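Local coordinates for alginate biosynthesis protein AlgX (Pseudomonas aeruginosa, PDB 4KNC) that takes part in the O-acetylation of the exopolysaccharide alginate, probably as an acetyltransferase, and protects the polymer from degradation as it crosses the periplasm, at residues Y143-D148 against L189-T194; H150-G155 against Q210-F215; D43-R48 against P87-V92; L32-H37 against T49-R54. All blocks are in the same frame, centred on the assembly; numbering follows the deposited sequence.

Overall arrangement
All four contacts lie in the SGNH hydrolase-like domain, around the probable Ser-His-Asp active site. Contact 1 holds D148 and contact 2 holds H150; their centres are about 8 Å apart, and strands 180-191 and 210-220, one from each, pair antiparallel. Contact 3, about 11 Å from contact 1 between centres, brings the R89 side chain to about 6 Å from that of D148. Contact 4, about 10 Å from contact 3 centre to centre, closes the base of the 38-40/46-48 hairpin and is tied to contact 3 by the D52–R89 salt bridge. Contacts 2 and 4 lie farthest apart, about 22 Å between centres. The presumed nucleophile S243 lies about 7 Å from D148, between side chains.

Contact 1. Residues Y143-D148 against L189-T194; sequences YYFKGD and LSKLGT
F145 takes K191 over one face of its ring. K191 CD stands over the middle, 3.8 Å from the F145 ring centroid, and L189 CD2 meets the edge, 3.9 Å from F145 CZ. The lysine's CG and CD run out extended (chi1 -173°, chi2 165°), setting CD over the ring; bends at chi3 and chi4 then turn NZ off it toward Y249 OH and a water. At G147 the backbone comes close to G193: G147 O lies 3.0 Å from G193 CA in a CA-H...O contact. D148 OD1 uses its anti lone pair to accept T194 N at 3.0 Å in a nearly straight bond (176°), and T194 OG1 adds a weak bond. The water donates to D148 OD1 at 2.6 Å and accepts from K191 NZ at 2.6 Å, while the direct D148–K191 salt bridge is long. OD2 instead bonds H150 ND1, as in the inferred triad, so the second segment probably helps to position the carboxylate for the histidine. The loop before helix 153-169 thus packs on the end of strand 180-191 and the start of helix 194-203, and strand 210-220 touches F145 and L189.

Contact 2. Residues H150-G155 against Q210-F215; sequences HWTPHG and QYVDRF
T152 OG1 is shared by three groups: it accepts G155 N at 3.2 Å, and its own proton is shared between the backbone oxygens of A142, the stronger partner, and Y143, while CG2 of the same threonine faces V212 CG1 at 4.4 Å. The bond from G155 N is a capping bond, which places T152 at the N-cap of helix 153-169. Thus one side chain closes the helix start, fastens it to the loop before it and turns its methyl to the strand. The rest of the contact is made by the first helical turn. P153 lies against the strand, its CD 3.8 Å from V212 CG2 and its CG 3.2 Å from D213 O; its CB also meets F215 CD1 at 3.9 Å. In V212, chi1 of -62° puts CG1 anti to the carbonyl carbon and leaves CG2, between backbone N and carbonyl carbon, to meet the proline. One residue on, H154 brings NE2 to F215 and D213. F215 turns its edge to the face of the H154 imidazole in a T-shaped pair, with centroids 5.7 Å apart and planes at 86°. D213 OD2 lies near the imidazole plane, 3.5 Å from H154 NE2, while D213 OD1 forms a salt bridge with R185. H141 stacks with the H154 ring as well. Just ahead of the cap, H150 bonds S243 through NE2 and D148 through ND1. The strand thus backs the start of the helix that follows the presumed catalytic D148 and H150, which with S243 form the probable triad of an SGNH hydrolase-like domain.

Contact 3. Residues D43-R48 against P87-V92; sequences DDWLFR and PTRGLV
The R89 guanidinium touches both the W45 and the F47 ring and is turned differently against each. Its plane is inclined 57° to the F47 ring, and NH1 hangs over one face of that ring toward the rim, 3.5 Å from F47 CD2. The cationic centre, R89 CZ, lies over the same ring 4.9 Å from the F47 centroid, which is a cation-pi geometry. W45 is less steeply inclined, at 32°; its CZ3 comes obliquely to R89 NH2 at 3.4 Å. L46, between the two aromatics in sequence, offers its backbone carbonyl to the arginine: R89 NH1 donates to L46 O at 2.9 Å, lying in the carbonyl plane, and R89 NH2 adds a weak bond to the same oxygen at 3.3 Å. A bend at chi3 (74°) after an extended chi2 brings the group to that carbonyl. Further partners fix the guanidinium's rotation, for NH1 makes a salt bridge with D52 and NH2 bonds F145 O. Buried charge is therefore met by oxygen on several sides. R48, whose NH2 is 4.3 Å from R89 CD, is paired with D52 as well, so the carboxylate probably offsets both arginines. Strand 46-48 of the hairpin with strand 38-40 thus faces the start of helix 89-93, while F195 of helix 194-203 touches both R48 and R89.

Contact 4. Residues L32-H37 against T49-R54; sequences LGFFTH and TTYDLR
The base of the 38-40/46-48 beta-hairpin is closed here, where the chain entering it meets the chain leaving it, next to the cis peptide bond between T36 and H37. H37 and T49 bond each other twice: H37 N donates to T49 OG1 at 2.9 Å, and T49 N donates to H37 O at 3.0 Å. T49 spreads its branches accordingly. With OG1 between the backbone N and the carbonyl carbon (chi1 52°), the hydroxyl reaches the H37 amide, while CG2 lies over one face of the imidazole as a CH-pi contact, 3.7 Å from the H37 ring centroid. H37 ND1 is held by D24. One residue on, T50 grips a single oxygen twice. T36 O accepts T50 OG1 at 2.7 Å from a donor tilted 28° from the carbonyl plane, and T50 N at 3.1 Å on a lone pair in that plane. Y51 extends the seam to the far end of the loop, where its OH donates to G33 O at 3.0 Å and F34 O sits over one face of its ring. The F34 ring meets Y51 obliquely, CD1 to CE2 at 4.0 Å, and also takes R48 as a cation-pi partner. Helix 194-203 packs alongside, with A198 and T194 touching F35, F195 touching D52 and L202 touching L32; the second segment then runs on toward helix 61-76.

Contact 1. Residues Y143-D148 against L189-T194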
# COMPACT_ATOMS: atom_id res chain seq x y z
N TYR A 143 -20.59 -5.62 6.18
CA TYR A 143 -19.23 -5.08 6.18
C TYR A 143 -18.80 -4.71 4.74
O TYR A 143 -18.29 -3.61 4.49
CB TYR A 143 -18.29 -6.12 6.79
CG TYR A 143 -16.83 -5.75 6.97
CD1 TYR A 143 -15.95 -5.77 5.90
CD2 TYR A 143 -16.32 -5.45 8.24
CE1 TYR A 143 -14.61 -5.46 6.06
CE2 TYR A 143 -14.98 -5.15 8.41
CZ TYR A 143 -14.12 -5.14 7.31
OH TYR A 143 -12.78 -4.83 7.46
N TYR A 144 -19.04 -5.63 3.80
CA TYR A 144 -18.66 -5.45 2.39
C TYR A 144 -19.82 -5.13 1.45
O TYR A 144 -20.95 -5.53 1.70
CB TYR A 144 -17.98 -6.71 1.86
CG TYR A 144 -16.49 -6.76 2.14
CD1 TYR A 144 -15.61 -5.98 1.41
CD2 TYR A 144 -15.97 -7.60 3.14
CE1 TYR A 144 -14.25 -6.01 1.65
CE2 TYR A 144 -14.60 -7.64 3.39
CZ TYR A 144 -13.75 -6.84 2.64
OH TYR A 144 -12.39 -6.85 2.86
N PHE A 145 -19.53 -4.41 0.36
CA PHE A 145 -20.50 -4.30 -0.72
C PHE A 145 -20.80 -5.70 -1.28
O PHE A 145 -19.94 -6.59 -1.26
CB PHE A 145 -20.02 -3.36 -1.84
CG PHE A 145 -20.07 -1.89 -1.49
CD1 PHE A 145 -21.27 -1.17 -1.59
CD2 PHE A 145 -18.93 -1.22 -1.05
CE1 PHE A 145 -21.32 0.19 -1.26
CE2 PHE A 145 -18.97 0.13 -0.73
CZ PHE A 145 -20.17 0.84 -0.84
N LYS A 146 -22.03 -5.87 -1.78
CA LYS A 146 -22.51 -7.12 -2.38
C LYS A 146 -21.67 -7.65 -3.52
O LYS A 146 -21.44 -8.86 -3.62
CB LYS A 146 -23.95 -6.94 -2.90
CG LYS A 146 -24.97 -6.72 -1.80
CD LYS A 146 -26.37 -6.51 -2.39
CE LYS A 146 -27.43 -6.53 -1.31
NZ LYS A 146 -28.78 -6.38 -1.92
N GLY A 147 -21.23 -6.75 -4.39
CA GLY A 147 -20.54 -7.16 -5.61
C GLY A 147 -19.32 -6.30 -5.87
O GLY A 147 -19.02 -5.96 -7.01
N ASP A 148 -18.60 -5.96 -4.80
CA ASP A 148 -17.43 -5.09 -4.92
C ASP A 148 -16.38 -5.50 -3.90
O ASP A 148 -16.69 -6.21 -2.94
CB ASP A 148 -17.83 -3.62 -4.72
CG ASP A 148 -16.74 -2.66 -5.17
OD1 ASP A 148 -16.51 -2.53 -6.39
OD2 ASP A 148 -16.13 -2.01 -4.29
N LEU A 189 -24.01 6.96 -0.62
CA LEU A 189 -22.90 6.57 -1.47
C LEU A 189 -23.39 5.53 -2.46
O LEU A 189 -23.88 4.46 -2.07
CB LEU A 189 -21.73 6.02 -0.63
CG LEU A 189 -20.55 5.38 -1.37
CD1 LEU A 189 -19.78 6.40 -2.20
CD2 LEU A 189 -19.59 4.67 -0.43
N SER A 190 -23.29 5.82 -3.75
CA SER A 190 -23.75 4.88 -4.75
C SER A 190 -22.60 4.00 -5.22
O SER A 190 -21.52 4.49 -5.51
CB SER A 190 -24.33 5.63 -5.95
OG SER A 190 -23.32 6.39 -6.58
N LYS A 191 -22.85 2.70 -5.33
CA LYS A 191 -21.84 1.83 -5.94
C LYS A 191 -22.44 0.71 -6.76
O LYS A 191 -23.25 -0.08 -6.28
CB LYS A 191 -20.91 1.23 -4.88
CG LYS A 191 -19.74 0.46 -5.54
CD LYS A 191 -18.62 0.18 -4.57
CE LYS A 191 -17.86 1.44 -4.21
NZ LYS A 191 -16.86 1.78 -5.24
N LEU A 192 -22.05 0.66 -8.03
CA LEU A 192 -22.33 -0.51 -8.84
C LEU A 192 -21.02 -1.28 -8.79
O LEU A 192 -20.00 -0.80 -9.27
CB LEU A 192 -22.68 -0.11 -10.28
CG LEU A 192 -22.88 -1.26 -11.28
CD1 LEU A 192 -24.02 -2.16 -10.82
CD2 LEU A 192 -23.13 -0.76 -12.71
N GLY A 193 -21.05 -2.45 -8.16
CA GLY A 193 -19.81 -3.14 -7.82
C GLY A 193 -19.02 -3.65 -9.00
O GLY A 193 -19.59 -4.02 -10.03
N THR A 194 -17.69 -3.70 -8.85
CA THR A 194 -16.82 -4.25 -9.90
C THR A 194 -17.10 -5.72 -10.23
O THR A 194 -16.90 -6.15 -11.37
CB THR A 194 -15.33 -4.10 -9.54
OG1 THR A 194 -15.05 -4.81 -8.33
CG2 THR A 194 -14.95 -2.63 -9.38
O HOH W 1 -15.70 -0.08 -6.69

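Contact 2. Residues H150-G155 against Q210-F215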
# COMPACT_ATOMS: atom_id res chain seq x y z
N HIS A 150 -14.52 -3.27 -2.12
CA HIS A 150 -14.41 -2.28 -1.05
C HIS A 150 -15.33 -2.64 0.12
O HIS A 150 -16.39 -3.22 -0.09
CB HIS A 150 -14.78 -0.88 -1.55
CG HIS A 150 -13.83 -0.34 -2.57
ND1 HIS A 150 -14.11 -0.37 -3.92
CD2 HIS A 150 -12.60 0.21 -2.45
CE1 HIS A 150 -13.09 0.15 -4.59
NE2 HIS A 150 -12.16 0.51 -3.72
N TRP A 151 -14.91 -2.31 1.34
CA TRP A 151 -15.83 -2.32 2.46
C TRP A 151 -16.84 -1.19 2.27
O TRP A 151 -16.56 -0.23 1.58
CB TRP A 151 -15.09 -2.20 3.82
CG TRP A 151 -14.00 -1.15 3.93
CD1 TRP A 151 -13.87 0.01 3.19
CD2 TRP A 151 -12.88 -1.17 4.84
NE1 TRP A 151 -12.74 0.70 3.59
CE2 TRP A 151 -12.12 -0.01 4.59
CE3 TRP A 151 -12.45 -2.07 5.82
CZ2 TRP A 151 -10.94 0.28 5.30
CZ3 TRP A 151 -11.29 -1.79 6.51
CH2 TRP A 151 -10.55 -0.62 6.25
N THR A 152 -18.01 -1.33 2.88
CA THR A 152 -18.92 -0.20 2.98
C THR A 152 -18.37 0.73 4.06
O THR A 152 -17.49 0.34 4.82
CB THR A 152 -20.31 -0.66 3.43
OG1 THR A 152 -20.21 -1.32 4.71
CG2 THR A 152 -20.92 -1.61 2.39
N PRO A 153 -18.89 1.97 4.14
CA PRO A 153 -18.54 2.82 5.28
C PRO A 153 -18.77 2.15 6.64
O PRO A 153 -17.91 2.32 7.50
CB PRO A 153 -19.45 4.03 5.10
CG PRO A 153 -19.55 4.14 3.60
CD PRO A 153 -19.60 2.73 3.09
N HIS A 154 -19.85 1.40 6.83
CA HIS A 154 -20.05 0.66 8.08
C HIS A 154 -18.92 -0.34 8.38
O HIS A 154 -18.45 -0.43 9.52
CB HIS A 154 -21.43 -0.02 8.09
CG HIS A 154 -22.56 0.91 8.41
ND1 HIS A 154 -22.87 1.29 9.70
CD2 HIS A 154 -23.46 1.54 7.61
CE1 HIS A 154 -23.90 2.11 9.68
NE2 HIS A 154 -24.28 2.28 8.43
N GLY A 155 -18.48 -1.06 7.35
CA GLY A 155 -17.34 -1.97 7.49
C GLY A 155 -16.08 -1.23 7.92
O GLY A 155 -15.35 -1.67 8.82
N GLN A 210 -25.87 -0.22 -5.63
CA GLN A 210 -26.11 -0.12 -4.19
C GLN A 210 -25.99 1.32 -3.70
O GLN A 210 -25.13 2.08 -4.15
CB GLN A 210 -25.10 -0.97 -3.42
CG GLN A 210 -25.55 -2.38 -3.12
CD GLN A 210 -24.68 -3.05 -2.06
OE1 GLN A 210 -23.60 -3.56 -2.37
NE2 GLN A 210 -25.16 -3.05 -0.82
N TYR A 211 -26.86 1.69 -2.76
CA TYR A 211 -26.80 3.00 -2.14
C TYR A 211 -26.69 2.81 -0.65
O TYR A 211 -27.61 2.29 -0.04
CB TYR A 211 -28.06 3.81 -2.47
CG TYR A 211 -28.05 4.33 -3.88
CD1 TYR A 211 -28.44 3.53 -4.94
CD2 TYR A 211 -27.62 5.62 -4.15
CE1 TYR A 211 -28.42 4.02 -6.24
CE2 TYR A 211 -27.59 6.11 -5.44
CZ TYR A 211 -27.98 5.31 -6.48
OH TYR A 211 -27.95 5.82 -7.76
N VAL A 212 -25.56 3.21 -0.07
CA VAL A 212 -25.35 3.09 1.37
C VAL A 212 -25.10 4.45 2.00
O VAL A 212 -24.90 5.45 1.29
CB VAL A 212 -24.14 2.17 1.69
CG1 VAL A 212 -24.39 0.77 1.17
CG2 VAL A 212 -22.85 2.74 1.10
N ASP A 213 -25.11 4.49 3.33
CA ASP A 213 -24.85 5.72 4.09
C ASP A 213 -23.43 6.24 3.86
O ASP A 213 -22.46 5.50 4.01
CB ASP A 213 -25.06 5.46 5.58
CG ASP A 213 -26.49 5.10 5.91
OD1 ASP A 213 -27.41 5.62 5.22
OD2 ASP A 213 -26.69 4.30 6.85
N ARG A 214 -23.31 7.50 3.49
CA ARG A 214 -21.98 8.11 3.38
C ARG A 214 -21.69 9.00 4.60
O ARG A 214 -22.56 9.77 5.01
CB ARG A 214 -21.87 8.91 2.10
CG ARG A 214 -20.45 9.35 1.80
CD ARG A 214 -20.32 9.92 0.39
NE ARG A 214 -21.08 11.16 0.23
CZ ARG A 214 -20.67 12.34 0.68
NH1 ARG A 214 -19.51 12.44 1.33
NH2 ARG A 214 -21.43 13.42 0.49
N PHE A 215 -20.49 8.92 5.15
CA PHE A 215 -20.16 9.68 6.36
C PHE A 215 -18.99 10.63 6.19
O PHE A 215 -18.06 10.38 5.42
CB PHE A 215 -19.82 8.72 7.52
CG PHE A 215 -20.99 7.87 7.96
CD1 PHE A 215 -21.28 6.68 7.32
CD2 PHE A 215 -21.79 8.28 9.01
CE1 PHE A 215 -22.35 5.91 7.72
CE2 PHE A 215 -22.87 7.51 9.41
CZ PHE A 215 -23.15 6.33 8.77

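Contact 3. Residues D43-R48 against P87-V92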
# COMPACT_ATOMS: atom_id res chain seq x y z
N ASP A 43 -28.92 -13.60 -2.65
CA ASP A 43 -29.31 -12.30 -3.16
C ASP A 43 -28.39 -11.96 -4.34
O ASP A 43 -28.10 -12.82 -5.17
CB ASP A 43 -29.25 -11.26 -2.03
CG ASP A 43 -29.74 -9.89 -2.45
OD1 ASP A 43 -30.97 -9.69 -2.56
OD2 ASP A 43 -28.88 -9.01 -2.68
N ASP A 44 -27.92 -10.72 -4.41
CA ASP A 44 -26.99 -10.32 -5.46
C ASP A 44 -25.53 -10.40 -4.98
O ASP A 44 -24.64 -9.76 -5.56
CB ASP A 44 -27.30 -8.89 -5.90
CG ASP A 44 -28.51 -8.80 -6.82
OD1 ASP A 44 -29.22 -9.82 -6.98
OD2 ASP A 44 -28.74 -7.70 -7.38
N TRP A 45 -25.28 -11.17 -3.93
CA TRP A 45 -23.91 -11.39 -3.48
C TRP A 45 -23.13 -12.23 -4.50
O TRP A 45 -23.61 -13.26 -4.98
CB TRP A 45 -23.86 -12.00 -2.07
CG TRP A 45 -24.07 -10.96 -1.01
CD1 TRP A 45 -25.26 -10.45 -0.58
CD2 TRP A 45 -23.05 -10.26 -0.28
NE1 TRP A 45 -25.05 -9.49 0.38
CE2 TRP A 45 -23.70 -9.36 0.58
CE3 TRP A 45 -21.65 -10.33 -0.26
CZ2 TRP A 45 -23.00 -8.52 1.45
CZ3 TRP A 45 -20.96 -9.50 0.61
CH2 TRP A 45 -21.63 -8.61 1.45
N LEU A 46 -21.95 -11.74 -4.87
CA LEU A 46 -21.00 -12.53 -5.64
C LEU A 46 -19.72 -12.67 -4.80
O LEU A 46 -19.37 -11.76 -4.04
CB LEU A 46 -20.67 -11.84 -6.97
CG LEU A 46 -21.76 -11.56 -8.00
CD1 LEU A 46 -21.13 -11.04 -9.30
CD2 LEU A 46 -22.62 -12.81 -8.28
N PHE A 47 -19.02 -13.79 -4.95
CA PHE A 47 -17.71 -13.92 -4.32
C PHE A 47 -16.71 -14.38 -5.36
O PHE A 47 -17.07 -15.07 -6.31
CB PHE A 47 -17.75 -14.95 -3.20
CG PHE A 47 -18.49 -14.49 -1.97
CD1 PHE A 47 -19.88 -14.44 -1.95
CD2 PHE A 47 -17.79 -14.11 -0.82
CE1 PHE A 47 -20.56 -14.03 -0.81
CE2 PHE A 47 -18.46 -13.70 0.32
CZ PHE A 47 -19.85 -13.65 0.32
N ARG A 48 -15.45 -13.99 -5.19
CA ARG A 48 -14.35 -14.51 -5.99
C ARG A 48 -13.71 -15.66 -5.24
O ARG A 48 -13.38 -15.52 -4.08
CB ARG A 48 -13.31 -13.42 -6.22
CG ARG A 48 -13.90 -12.13 -6.79
CD ARG A 48 -12.87 -11.03 -6.71
NE ARG A 48 -12.65 -10.60 -5.34
CZ ARG A 48 -11.78 -9.67 -4.97
NH1 ARG A 48 -11.02 -9.08 -5.88
NH2 ARG A 48 -11.66 -9.32 -3.70
N PRO A 87 -9.28 -8.00 6.13
CA PRO A 87 -9.68 -9.41 6.03
C PRO A 87 -10.52 -9.70 4.78
O PRO A 87 -11.06 -8.79 4.16
CB PRO A 87 -10.48 -9.63 7.31
CG PRO A 87 -11.02 -8.25 7.67
CD PRO A 87 -9.92 -7.30 7.26
N THR A 88 -10.64 -10.97 4.42
CA THR A 88 -11.34 -11.31 3.17
C THR A 88 -12.86 -11.18 3.30
O THR A 88 -13.42 -11.17 4.40
CB THR A 88 -10.94 -12.70 2.65
OG1 THR A 88 -11.16 -13.69 3.66
CG2 THR A 88 -9.45 -12.71 2.24
N ARG A 89 -13.52 -11.06 2.16
CA ARG A 89 -14.97 -11.01 2.12
C ARG A 89 -15.51 -12.34 2.60
O ARG A 89 -16.58 -12.41 3.19
CB ARG A 89 -15.45 -10.70 0.69
CG ARG A 89 -14.92 -9.35 0.17
CD ARG A 89 -15.28 -9.09 -1.30
NE ARG A 89 -16.69 -8.74 -1.50
CZ ARG A 89 -17.63 -9.59 -1.91
NH1 ARG A 89 -17.32 -10.86 -2.16
NH2 ARG A 89 -18.88 -9.16 -2.07
N GLY A 90 -14.77 -13.41 2.35
CA GLY A 90 -15.19 -14.73 2.79
C GLY A 90 -15.16 -14.85 4.32
O GLY A 90 -16.09 -15.39 4.92
N LEU A 91 -14.09 -14.34 4.95
CA LEU A 91 -13.98 -14.42 6.40
C LEU A 91 -15.04 -13.58 7.08
O LEU A 91 -15.58 -13.97 8.11
CB LEU A 91 -12.60 -13.99 6.89
CG LEU A 91 -11.48 -15.00 6.63
CD1 LEU A 91 -10.12 -14.31 6.74
CD2 LEU A 91 -11.57 -16.19 7.57
N VAL A 92 -15.36 -12.42 6.52
CA VAL A 92 -16.30 -11.55 7.23
C VAL A 92 -17.75 -11.87 6.88
O VAL A 92 -18.62 -11.98 7.76
CB VAL A 92 -16.01 -10.06 6.95
CG1 VAL A 92 -17.07 -9.20 7.60
CG2 VAL A 92 -14.62 -9.67 7.47

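Contact 4. Residues L32-H37 against T49-R54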
# COMPACT_ATOMS: atom_id res chain seq x y z
N LEU A 32 -10.21 -9.17 -16.24
CA LEU A 32 -10.86 -10.34 -15.65
C LEU A 32 -10.10 -11.03 -14.51
O LEU A 32 -10.73 -11.66 -13.66
CB LEU A 32 -11.20 -11.36 -16.74
CG LEU A 32 -12.43 -10.97 -17.55
CD1 LEU A 32 -12.77 -12.03 -18.63
CD2 LEU A 32 -13.58 -10.75 -16.60
N GLY A 33 -8.78 -10.90 -14.49
CA GLY A 33 -7.95 -11.61 -13.53
C GLY A 33 -8.17 -11.22 -12.07
O GLY A 33 -7.79 -11.96 -11.16
N PHE A 34 -8.80 -10.07 -11.86
CA PHE A 34 -9.12 -9.59 -10.53
C PHE A 34 -10.39 -10.24 -9.96
O PHE A 34 -10.76 -9.97 -8.81
CB PHE A 34 -9.28 -8.06 -10.56
CG PHE A 34 -9.36 -7.42 -9.20
CD1 PHE A 34 -8.28 -7.43 -8.35
CD2 PHE A 34 -10.53 -6.81 -8.78
CE1 PHE A 34 -8.36 -6.83 -7.08
CE2 PHE A 34 -10.63 -6.21 -7.52
CZ PHE A 34 -9.55 -6.22 -6.67
N PHE A 35 -11.06 -11.09 -10.73
CA PHE A 35 -12.35 -11.65 -10.31
C PHE A 35 -12.39 -13.18 -10.24
O PHE A 35 -13.43 -13.76 -9.94
CB PHE A 35 -13.46 -11.14 -11.21
CG PHE A 35 -13.47 -9.65 -11.38
CD1 PHE A 35 -14.02 -8.83 -10.40
CD2 PHE A 35 -12.90 -9.06 -12.50
CE1 PHE A 35 -14.02 -7.44 -10.54
CE2 PHE A 35 -12.88 -7.67 -12.64
CZ PHE A 35 -13.44 -6.86 -11.67
N THR A 36 -11.26 -13.82 -10.50
CA THR A 36 -11.18 -15.27 -10.65
C THR A 36 -11.55 -16.11 -9.42
O THR A 36 -10.96 -15.92 -8.36
CB THR A 36 -9.73 -15.65 -11.03
OG1 THR A 36 -9.24 -14.71 -12.00
CG2 THR A 36 -9.65 -17.06 -11.59
N HIS A 37 -12.56 -16.98 -9.52
CA HIS A 37 -13.62 -16.88 -10.51
C HIS A 37 -14.90 -16.55 -9.71
O HIS A 37 -14.95 -16.76 -8.48
CB HIS A 37 -13.77 -18.17 -11.33
CG HIS A 37 -14.37 -19.33 -10.59
ND1 HIS A 37 -13.62 -20.41 -10.15
CD2 HIS A 37 -15.65 -19.60 -10.23
CE1 HIS A 37 -14.41 -21.27 -9.54
NE2 HIS A 37 -15.65 -20.81 -9.58
N THR A 49 -13.52 -16.80 -5.90
CA THR A 49 -13.01 -17.98 -5.22
C THR A 49 -11.56 -17.79 -4.75
O THR A 49 -11.21 -18.17 -3.63
CB THR A 49 -13.08 -19.21 -6.14
OG1 THR A 49 -12.47 -18.89 -7.40
CG2 THR A 49 -14.54 -19.60 -6.40
N THR A 50 -10.72 -17.20 -5.60
CA THR A 50 -9.29 -17.12 -5.29
C THR A 50 -8.96 -15.94 -4.39
O THR A 50 -7.99 -15.97 -3.65
CB THR A 50 -8.41 -17.05 -6.56
OG1 THR A 50 -8.57 -15.77 -7.19
CG2 THR A 50 -8.79 -18.15 -7.57
N TYR A 51 -9.76 -14.88 -4.45
CA TYR A 51 -9.51 -13.72 -3.61
C TYR A 51 -10.28 -13.79 -2.31
O TYR A 51 -9.73 -13.49 -1.25
CB TYR A 51 -9.89 -12.42 -4.34
CG TYR A 51 -8.98 -12.07 -5.48
CD1 TYR A 51 -9.11 -12.69 -6.73
CD2 TYR A 51 -7.99 -11.11 -5.33
CE1 TYR A 51 -8.28 -12.35 -7.79
CE2 TYR A 51 -7.15 -10.77 -6.37
CZ TYR A 51 -7.30 -11.38 -7.60
OH TYR A 51 -6.46 -11.03 -8.64
N ASP A 52 -11.56 -14.16 -2.38
CA ASP A 52 -12.46 -14.01 -1.23
C ASP A 52 -12.54 -15.28 -0.42
O ASP A 52 -12.77 -15.23 0.80
CB ASP A 52 -13.87 -13.63 -1.68
CG ASP A 52 -13.90 -12.33 -2.44
OD1 ASP A 52 -12.98 -11.49 -2.29
OD2 ASP A 52 -14.88 -12.15 -3.19
N LEU A 53 -12.39 -16.41 -1.09
CA LEU A 53 -12.59 -17.71 -0.44
C LEU A 53 -11.27 -18.44 -0.27
O LEU A 53 -11.24 -19.66 -0.13
CB LEU A 53 -13.56 -18.57 -1.25
CG LEU A 53 -14.96 -17.98 -1.43
CD1 LEU A 53 -15.86 -18.91 -2.22
CD2 LEU A 53 -15.57 -17.66 -0.06
N ARG A 54 -10.18 -17.68 -0.27
CA ARG A 54 -8.87 -18.28 -0.15
C ARG A 54 -8.64 -18.74 1.28
O ARG A 54 -9.28 -18.22 2.20
CB ARG A 54 -7.79 -17.28 -0.56
CG ARG A 54 -7.58 -16.12 0.43
CD ARG A 54 -6.17 -15.59 0.28
NE ARG A 54 -6.04 -14.63 -0.81
CZ ARG A 54 -4.98 -14.52 -1.60
NH1 ARG A 54 -3.92 -15.31 -1.46
NH2 ARG A 54 -4.99 -13.59 -2.54